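Local coordinates for solute-binding periplasmic protein of iron/siderophore ABC transporter (PDB 6B2Y), which probably captures a chelated iron or other transition metal in the periplasm of Yersinia pestis and hands it to an ABC transporter of the inner membrane, at residues D163-P168 and Y333-Y338; V49-K54 and P158-D163. All coordinates share one frame; numbering follows the deposited sequence.

Interaction 1: residues D163-P168 and Y333-Y338; sequences DFRNSP and YYNSPY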
ATOM      1  N   ASP A 163      -0.141  10.558   4.655  1.00 14.97           N
ATOM      2  CA  ASP A 163       0.235  10.192   3.293  1.00 16.03           C
ATOM      3  C   ASP A 163       1.172   8.990   3.301  1.00 15.47           C
ATOM      4  O   ASP A 163       2.261   9.048   3.889  1.00 15.72           O
ATOM      5  CB  ASP A 163       0.915  11.340   2.548  1.00 17.52           C
ATOM      6  CG  ASP A 163       1.363  10.918   1.148  1.00 18.05           C
ATOM      7  OD1 ASP A 163       0.525  10.388   0.395  1.00 17.80           O
ATOM      8  OD2 ASP A 163       2.561  11.089   0.825  1.00 20.93           O
ATOM      9  N   PHE A 164       0.745   7.926   2.615  1.00 16.44           N
ATOM     10  CA  PHE A 164       1.564   6.769   2.259  1.00 16.69           C
ATOM     11  C   PHE A 164       1.637   6.577   0.757  1.00 19.83           C
ATOM     12  O   PHE A 164       2.233   5.594   0.292  1.00 18.57           O
ATOM     13  CB  PHE A 164       0.996   5.486   2.890  1.00 15.48           C
ATOM     14  CG  PHE A 164       0.834   5.567   4.371  1.00 15.25           C
ATOM     15  CD1 PHE A 164       1.950   5.532   5.202  1.00 16.95           C
ATOM     16  CD2 PHE A 164      -0.438   5.697   4.936  1.00 16.45           C
ATOM     17  CE1 PHE A 164       1.816   5.590   6.569  1.00 14.51           C
ATOM     18  CE2 PHE A 164      -0.586   5.764   6.302  1.00 16.37           C
ATOM     19  CZ  PHE A 164       0.540   5.719   7.123  1.00 19.45           C
ATOM     20  N   ARG A 165       1.045   7.487  -0.014  1.00 18.96           N
ATOM     21  CA  ARG A 165       0.819   7.295  -1.439  1.00 19.45           C
ATOM     22  C   ARG A 165       1.655   8.225  -2.302  1.00 16.03           C
ATOM     23  O   ARG A 165       2.269   7.782  -3.275  1.00 19.01           O
ATOM     24  CB  ARG A 165      -0.671   7.511  -1.759  1.00 20.47           C
ATOM     25  CG  ARG A 165      -1.114   6.837  -3.079  1.00 23.52           C
ATOM     26  CD  ARG A 165      -2.476   7.360  -3.560  1.00 26.54           C
ATOM     27  NE  ARG A 165      -2.441   8.815  -3.619  1.00 35.02           N
ATOM     28  CZ  ARG A 165      -3.223   9.615  -2.907  1.00 34.86           C
ATOM     29  NH1 ARG A 165      -4.147   9.092  -2.105  1.00 36.11           N
ATOM     30  NH2 ARG A 165      -3.094  10.934  -3.017  1.00 31.91           N
ATOM     31  N   ASN A 166       1.664   9.522  -1.992  1.00 19.21           N
ATOM     32  CA  ASN A 166       2.361  10.479  -2.844  1.00 19.09           C
ATOM     33  C   ASN A 166       3.867  10.308  -2.731  1.00 17.99           C
ATOM     34  O   ASN A 166       4.572  10.106  -3.730  1.00 21.80           O
ATOM     35  CB  ASN A 166       1.960  11.905  -2.466  1.00 20.98           C
ATOM     36  CG  ASN A 166       0.497  12.182  -2.732  1.00 21.61           C
ATOM     37  OD1 ASN A 166      -0.177  11.396  -3.385  1.00 22.31           O
ATOM     38  ND2 ASN A 166       0.000  13.320  -2.241  1.00 25.44           N
ATOM     39  N   SER A 167       4.387  10.400  -1.512  1.00 18.77           N
ATOM     40  CA  SER A 167       5.822  10.298  -1.269  1.00 18.74           C
ATOM     41  C   SER A 167       6.062   9.395  -0.073  1.00 19.56           C
ATOM     42  O   SER A 167       6.356   9.871   1.032  1.00 21.03           O
ATOM     43  CB  SER A 167       6.413  11.691  -1.044  1.00 23.16           C
ATOM     44  OG  SER A 167       5.863  12.596  -2.004  1.00 27.82           O
ATOM     45  N   PRO A 168       5.960   8.076  -0.253  1.00 19.65           N
ATOM     46  CA  PRO A 168       6.156   7.179   0.897  1.00 18.17           C
ATOM     47  C   PRO A 168       7.565   7.217   1.464  1.00 18.68           C
ATOM     48  O   PRO A 168       7.733   6.947   2.658  1.00 20.64           O
ATOM     49  CB  PRO A 168       5.797   5.788   0.343  1.00 20.71           C
ATOM     50  CG  PRO A 168       5.862   5.909  -1.142  1.00 19.27           C
ATOM     51  CD  PRO A 168       5.546   7.342  -1.471  1.00 20.12           C
ATOM     52  N   TYR A 333       0.378  -2.185  -1.456  1.00 18.70           N
ATOM     53  CA  TYR A 333       1.579  -1.560  -0.911  1.00 19.27           C
ATOM     54  C   TYR A 333       1.796  -0.154  -1.479  1.00 21.05           C
ATOM     55  O   TYR A 333       2.673   0.579  -0.984  1.00 19.27           O
ATOM     56  CB  TYR A 333       2.828  -2.431  -1.170  1.00 18.81           C
ATOM     57  CG  TYR A 333       2.850  -3.752  -0.396  1.00 22.45           C
ATOM     58  CD1 TYR A 333       2.534  -3.812   0.955  1.00 19.62           C
ATOM     59  CD2 TYR A 333       3.208  -4.940  -1.035  1.00 21.78           C
ATOM     60  CE1 TYR A 333       2.561  -5.033   1.648  1.00 21.91           C
ATOM     61  CE2 TYR A 333       3.232  -6.146  -0.359  1.00 19.94           C
ATOM     62  CZ  TYR A 333       2.902  -6.194   0.971  1.00 24.29           C
ATOM     63  OH  TYR A 333       2.937  -7.417   1.622  1.00 20.34           O
ATOM     64  N   TYR A 334       1.027   0.249  -2.498  1.00 19.87           N
ATOM     65  CA  TYR A 334       1.167   1.601  -3.027  1.00 18.75           C
ATOM     66  C   TYR A 334       0.578   2.654  -2.093  1.00 20.74           C
ATOM     67  O   TYR A 334       0.771   3.851  -2.329  1.00 18.52           O
ATOM     68  CB  TYR A 334       0.530   1.672  -4.429  1.00 20.14           C
ATOM     69  CG  TYR A 334      -0.953   1.975  -4.457  1.00 20.84           C
ATOM     70  CD1 TYR A 334      -1.451   3.026  -5.224  1.00 29.16           C
ATOM     71  CD2 TYR A 334      -1.852   1.225  -3.714  1.00 25.37           C
ATOM     72  CE1 TYR A 334      -2.805   3.315  -5.238  1.00 28.23           C
ATOM     73  CE2 TYR A 334      -3.196   1.501  -3.730  1.00 34.00           C
ATOM     74  CZ  TYR A 334      -3.669   2.544  -4.494  1.00 35.68           C
ATOM     75  OH  TYR A 334      -5.020   2.822  -4.511  1.00 51.62           O
ATOM     76  N   ASN A 335      -0.116   2.238  -1.037  1.00 18.26           N
ATOM     77  CA  ASN A 335      -0.694   3.178  -0.071  1.00 18.51           C
ATOM     78  C   ASN A 335      -0.833   2.483   1.282  1.00 17.80           C
ATOM     79  O   ASN A 335      -1.927   2.338   1.833  1.00 20.53           O
ATOM     80  CB  ASN A 335      -2.045   3.699  -0.567  1.00 19.98           C
ATOM     81  CG  ASN A 335      -2.525   4.886   0.229  1.00 22.23           C
ATOM     82  OD1 ASN A 335      -1.749   5.492   0.968  1.00 20.75           O
ATOM     83  ND2 ASN A 335      -3.802   5.232   0.083  1.00 24.57           N
ATOM     84  N   SER A 336       0.295   2.034   1.849  1.00 18.34           N
ATOM     85  CA  SER A 336       0.239   1.318   3.127  1.00 18.72           C
ATOM     86  C   SER A 336       1.586   1.384   3.816  1.00 17.44           C
ATOM     87  O   SER A 336       2.602   1.161   3.153  1.00 17.83           O
ATOM     88  CB  SER A 336      -0.136  -0.154   2.929  1.00 17.08           C
ATOM     89  OG  SER A 336       0.183  -0.897   4.106  1.00 18.37           O
ATOM     90  N   PRO A 337       1.637   1.612   5.130  1.00 17.78           N
ATOM     91  CA  PRO A 337       2.933   1.572   5.828  1.00 15.96           C
ATOM     92  C   PRO A 337       3.555   0.180   5.885  1.00 16.14           C
ATOM     93  O   PRO A 337       4.717   0.056   6.321  1.00 19.00           O
ATOM     94  CB  PRO A 337       2.602   2.093   7.229  1.00 17.73           C
ATOM     95  CG  PRO A 337       1.110   1.783   7.389  1.00 15.98           C
ATOM     96  CD  PRO A 337       0.522   1.964   6.030  1.00 15.93           C
ATOM     97  N   TYR A 338       2.853  -0.856   5.429  1.00 15.18           N
ATOM     98  CA  TYR A 338       3.493  -2.156   5.268  1.00 17.99           C
ATOM     99  C   TYR A 338       4.464  -2.169   4.100  1.00 20.15           C
ATOM    100  O   TYR A 338       5.089  -3.202   3.840  1.00 18.57           O
ATOM    101  CB  TYR A 338       2.465  -3.268   5.011  1.00 17.88           C
ATOM    102  CG  TYR A 338       1.489  -3.663   6.098  1.00 20.55           C
ATOM    103  CD1 TYR A 338       0.918  -4.933   6.084  1.00 23.43           C
ATOM    104  CD2 TYR A 338       1.081  -2.778   7.093  1.00 22.35           C
ATOM    105  CE1 TYR A 338       0.004  -5.315   7.042  1.00 24.22           C
ATOM    106  CE2 TYR A 338       0.162  -3.150   8.057  1.00 24.34           C
ATOM    107  CZ  TYR A 338      -0.383  -4.419   8.017  1.00 26.83           C
ATOM    108  OH  TYR A 338      -1.308  -4.801   8.966  1.00 36.59           O
TER
HETATM  109  O   HOH W   1       2.746   2.919   0.454  1.00 16.94           O
HETATM  110  O   HOH W   2      -2.295   7.871   2.038  1.00 20.69           O
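Pro337 sets its CD over one face of the Phe164 ring, the main apolar touch between 163-168 and 333-338. Phe164 CB sits 3.4 Å from Asn335 OD1 and also lies near Ser336 N. From there CG is anti to the carbonyl carbon (chi1 -55°), which turns the ring toward Pro337. CG, CD1 and CD2 all run beneath Pro337 CD, and Phe164 CE1 makes the closest ring contact, 3.6 Å from Pro337 CB; CZ ends the ring near Pro337 CD and CG. Pro337 CD stands 3.7 Å from the Phe164 ring centroid, 3° off the ring normal, a nearly perpendicular CH-pi contact. Met176 of helix 168-182 and Ala68 of helix 66-70 each touch both side chains.

No direct hydrogen bond joins the segments; two waters bridge them instead. One accepts from Ser336 N and lies 2.7 Å from Phe164 O and as near Tyr333 O, two of the acceptors competing for its protons. The other bridges Phe164 N and the amide oxygen of Asn335, donating to Asn335 OD1 at 2.7 Å. That oxygen lies near the plane of the Phe164 ring, at its edge. Arg165 passes its CB and CG beside the Asn335 amide, and Arg165 CA approaches Tyr334 O at 3.6 Å in a CA-H...O contact. Its guanidinium then leads away to Leu137 O.

Asp163 organises the first loop: Asp163 OD1 receives Asn166 N at 2.8 Å through its syn lone pair and Arg165 N from above the carboxylate plane, while OD2 takes Ser167 N. The Arg165 bond makes an Asx turn, the Asn166 bond an Asx motif; with the OD2 bond they shape the passage from strand 159-162 into helix 168-182, which here meets the loop after strand 326-330, joining the two sheet-bearing halves of a periplasmic binding protein.

Interaction 2: residues V49-K54 and P158-D163; sequences VTIPAK and PVVFVD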
ATOM      1  N   VAL A  49      -4.674  20.841  14.008  1.00 23.33           N
ATOM      2  CA  VAL A  49      -5.946  20.209  14.332  1.00 25.63           C
ATOM      3  C   VAL A  49      -5.991  19.952  15.828  1.00 26.55           C
ATOM      4  O   VAL A  49      -5.094  19.302  16.368  1.00 25.05           O
ATOM      5  CB  VAL A  49      -6.112  18.882  13.560  1.00 24.67           C
ATOM      6  CG1 VAL A  49      -7.462  18.210  13.853  1.00 28.81           C
ATOM      7  CG2 VAL A  49      -5.916  19.104  12.061  1.00 29.21           C
ATOM      8  N   THR A  50      -7.044  20.421  16.496  1.00 25.93           N
ATOM      9  CA  THR A  50      -7.220  20.085  17.906  1.00 23.84           C
ATOM     10  C   THR A  50      -7.782  18.671  18.046  1.00 29.91           C
ATOM     11  O   THR A  50      -8.744  18.305  17.356  1.00 30.33           O
ATOM     12  CB  THR A  50      -8.146  21.096  18.596  1.00 30.73           C
ATOM     13  OG1 THR A  50      -7.509  22.376  18.650  1.00 30.10           O
ATOM     14  CG2 THR A  50      -8.466  20.653  20.026  1.00 33.38           C
ATOM     15  N   ILE A  51      -7.191  17.891  18.949  1.00 26.89           N
ATOM     16  CA  ILE A  51      -7.514  16.481  19.134  1.00 27.60           C
ATOM     17  C   ILE A  51      -8.050  16.298  20.548  1.00 29.81           C
ATOM     18  O   ILE A  51      -7.429  16.777  21.498  1.00 29.41           O
ATOM     19  CB  ILE A  51      -6.287  15.579  18.912  1.00 25.58           C
ATOM     20  CG1 ILE A  51      -5.763  15.749  17.486  1.00 24.38           C
ATOM     21  CG2 ILE A  51      -6.607  14.113  19.218  1.00 29.77           C
ATOM     22  CD1 ILE A  51      -6.793  15.515  16.414  1.00 30.53           C
ATOM     23  N   PRO A  52      -9.158  15.586  20.743  1.00 30.77           N
ATOM     24  CA  PRO A  52      -9.627  15.325  22.110  1.00 29.91           C
ATOM     25  C   PRO A  52      -8.683  14.391  22.848  1.00 29.90           C
ATOM     26  O   PRO A  52      -8.039  13.520  22.256  1.00 29.54           O
ATOM     27  CB  PRO A  52     -10.994  14.671  21.893  1.00 32.61           C
ATOM     28  CG  PRO A  52     -10.857  14.008  20.538  1.00 29.13           C
ATOM     29  CD  PRO A  52     -10.024  14.959  19.732  1.00 29.17           C
ATOM     30  N   ALA A  53      -8.615  14.575  24.168  1.00 30.18           N
ATOM     31  CA  ALA A  53      -7.709  13.775  24.985  1.00 29.74           C
ATOM     32  C   ALA A  53      -8.059  12.298  24.969  1.00 30.24           C
ATOM     33  O   ALA A  53      -7.187  11.460  25.231  1.00 32.35           O
ATOM     34  CB  ALA A  53      -7.715  14.286  26.429  1.00 32.61           C
ATOM     35  N   LYS A  54      -9.307  11.960  24.666  1.00 31.58           N
ATOM     36  CA  LYS A  54      -9.769  10.583  24.595  1.00 35.37           C
ATOM     37  C   LYS A  54     -10.288  10.329  23.188  1.00 31.55           C
ATOM     38  O   LYS A  54     -11.094  11.115  22.673  1.00 33.12           O
ATOM     39  CB  LYS A  54     -10.876  10.317  25.620  1.00 38.17           C
ATOM     40  CG  LYS A  54     -10.437  10.423  27.080  1.00 43.15           C
ATOM     41  CD  LYS A  54     -11.337   9.559  27.967  1.00 45.84           C
ATOM     42  CE  LYS A  54     -10.717   9.317  29.335  1.00 54.15           C
ATOM     43  NZ  LYS A  54      -9.678   8.246  29.295  1.00 60.24           N
ATOM     44  N   PRO A 158     -12.691  16.596  14.223  1.00 32.52           N
ATOM     45  CA  PRO A 158     -11.316  16.804  13.746  1.00 29.47           C
ATOM     46  C   PRO A 158     -10.982  15.849  12.610  1.00 24.39           C
ATOM     47  O   PRO A 158     -11.262  14.655  12.690  1.00 24.13           O
ATOM     48  CB  PRO A 158     -10.458  16.519  14.988  1.00 28.00           C
ATOM     49  CG  PRO A 158     -11.427  16.370  16.139  1.00 28.67           C
ATOM     50  CD  PRO A 158     -12.730  15.982  15.561  1.00 30.49           C
ATOM     51  N   VAL A 159     -10.360  16.384  11.560  1.00 26.77           N
ATOM     52  CA  VAL A 159      -9.929  15.605  10.402  1.00 22.85           C
ATOM     53  C   VAL A 159      -8.409  15.691  10.310  1.00 23.13           C
ATOM     54  O   VAL A 159      -7.842  16.790  10.360  1.00 24.56           O
ATOM     55  CB  VAL A 159     -10.581  16.117   9.103  1.00 25.25           C
ATOM     56  CG1 VAL A 159     -10.015  15.396   7.900  1.00 25.55           C
ATOM     57  CG2 VAL A 159     -12.107  15.987   9.165  1.00 30.89           C
ATOM     58  N   VAL A 160      -7.753  14.542  10.175  1.00 20.74           N
ATOM     59  CA  VAL A 160      -6.290  14.470  10.124  1.00 22.72           C
ATOM     60  C   VAL A 160      -5.893  13.802   8.811  1.00 18.77           C
ATOM     61  O   VAL A 160      -6.403  12.721   8.492  1.00 19.69           O
ATOM     62  CB  VAL A 160      -5.728  13.683  11.323  1.00 20.49           C
ATOM     63  CG1 VAL A 160      -4.260  13.333  11.098  1.00 19.61           C
ATOM     64  CG2 VAL A 160      -5.927  14.460  12.619  1.00 20.63           C
ATOM     65  N   PHE A 161      -4.973  14.436   8.065  1.00 17.85           N
ATOM     66  CA  PHE A 161      -4.464  13.893   6.806  1.00 19.03           C
ATOM     67  C   PHE A 161      -3.130  13.190   7.012  1.00 17.19           C
ATOM     68  O   PHE A 161      -2.252  13.704   7.707  1.00 18.12           O
ATOM     69  CB  PHE A 161      -4.298  14.987   5.749  1.00 17.93           C
ATOM     70  CG  PHE A 161      -5.598  15.512   5.236  1.00 20.81           C
ATOM     71  CD1 PHE A 161      -6.238  14.893   4.165  1.00 24.95           C
ATOM     72  CD2 PHE A 161      -6.212  16.593   5.849  1.00 22.38           C
ATOM     73  CE1 PHE A 161      -7.459  15.365   3.711  1.00 25.76           C
ATOM     74  CE2 PHE A 161      -7.439  17.066   5.393  1.00 23.88           C
ATOM     75  CZ  PHE A 161      -8.053  16.451   4.326  1.00 26.12           C
ATOM     76  N   VAL A 162      -2.990  12.013   6.395  1.00 16.63           N
ATOM     77  CA  VAL A 162      -1.743  11.254   6.345  1.00 14.95           C
ATOM     78  C   VAL A 162      -1.349  11.082   4.883  1.00 17.69           C
ATOM     79  O   VAL A 162      -2.099  11.426   3.975  1.00 19.30           O
ATOM     80  CB  VAL A 162      -1.860   9.882   7.034  1.00 15.90           C
ATOM     81  CG1 VAL A 162      -2.115  10.046   8.526  1.00 20.61           C
ATOM     82  CG2 VAL A 162      -2.969   9.031   6.343  1.00 15.62           C
ATOM     83  N   ASP A 163      -0.141  10.558   4.655  1.00 14.97           N
ATOM     84  CA  ASP A 163       0.235  10.192   3.293  1.00 16.03           C
ATOM     85  C   ASP A 163       1.172   8.990   3.301  1.00 15.47           C
ATOM     86  O   ASP A 163       2.261   9.048   3.889  1.00 15.72           O
ATOM     87  CB  ASP A 163       0.915  11.340   2.548  1.00 17.52           C
ATOM     88  CG  ASP A 163       1.363  10.918   1.148  1.00 18.05           C
ATOM     89  OD1 ASP A 163       0.525  10.388   0.395  1.00 17.80           O
ATOM     90  OD2 ASP A 163       2.561  11.089   0.825  1.00 20.93           O
TER
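Pro158 pushes its CB and CG against Thr50 O and the side chains of Val49, Ile51 and Pro52, at the point where the chain enters strand 159-162. Pro158 CB lies 3.4 Å from Thr50 O, and CG is almost as near to that same carbonyl, so the pyrrolidine rests against the peptide between Thr50 and Ile51. Val49 comes in at about a right angle to Pro158. Val49 CG1, anti to the backbone N (chi1 -178°), meets Pro158 CB at 3.6 Å, and Val49 CG2 comes to 3.5 Å from Val159 O, which CG1 also approaches. That carbonyl oxygen has a polar partner of its own in Arg47 NH1.

Ile51 works with the tip of its longer branch. Both its torsions lie near -60° (chi1 -61°, chi2 -55°), a folded shape that brings CD1 back toward the strand. There Ile51 CD1 lies 4.0 Å from Val160 CG2 and nearly as close to Pro158 CB, while Val41 and Ile132 touch both Ile51 and Val160. Farther along, Pro52 CD meets Pro158 CG at 4.1 Å, proline against proline.

No hydrogen bond crosses between the segments; the backbone of Val49 is paired with Val41, and that of Val160 with Ala133 and Phe135. Between these segments the two sheets meet by apolar packing, while Arg47 and Asp43, from the hairpin's connecting turn, add hydrogen bonds to Val159 O and Phe161 N. The N-terminal beta hairpin of 40-42 and 48-50 thus lies against 159-162, an outermost strand of the five-stranded parallel sheet in the N-terminal half of the fold.

From the N terminus, the chain makes the hairpin whose second strand runs into 49-54, then lays down most of the parallel sheet before 158-163 returns to it; interaction 2 thus closes a loop of 103 intervening residues. The shared Asp163 ends that segment and starts the next, so interaction 1 opens where interaction 2 finishes, and the two loops follow in series without nesting or crossing. Interaction 1 spans a further 164 residues, including most of the second sheet, before 333-338 comes back. Their centres lie about 19 Å apart, at the two ends of strand 159-162: one fixes the hairpin to the sheet edge, the other ties the sheet to the second half of the protein.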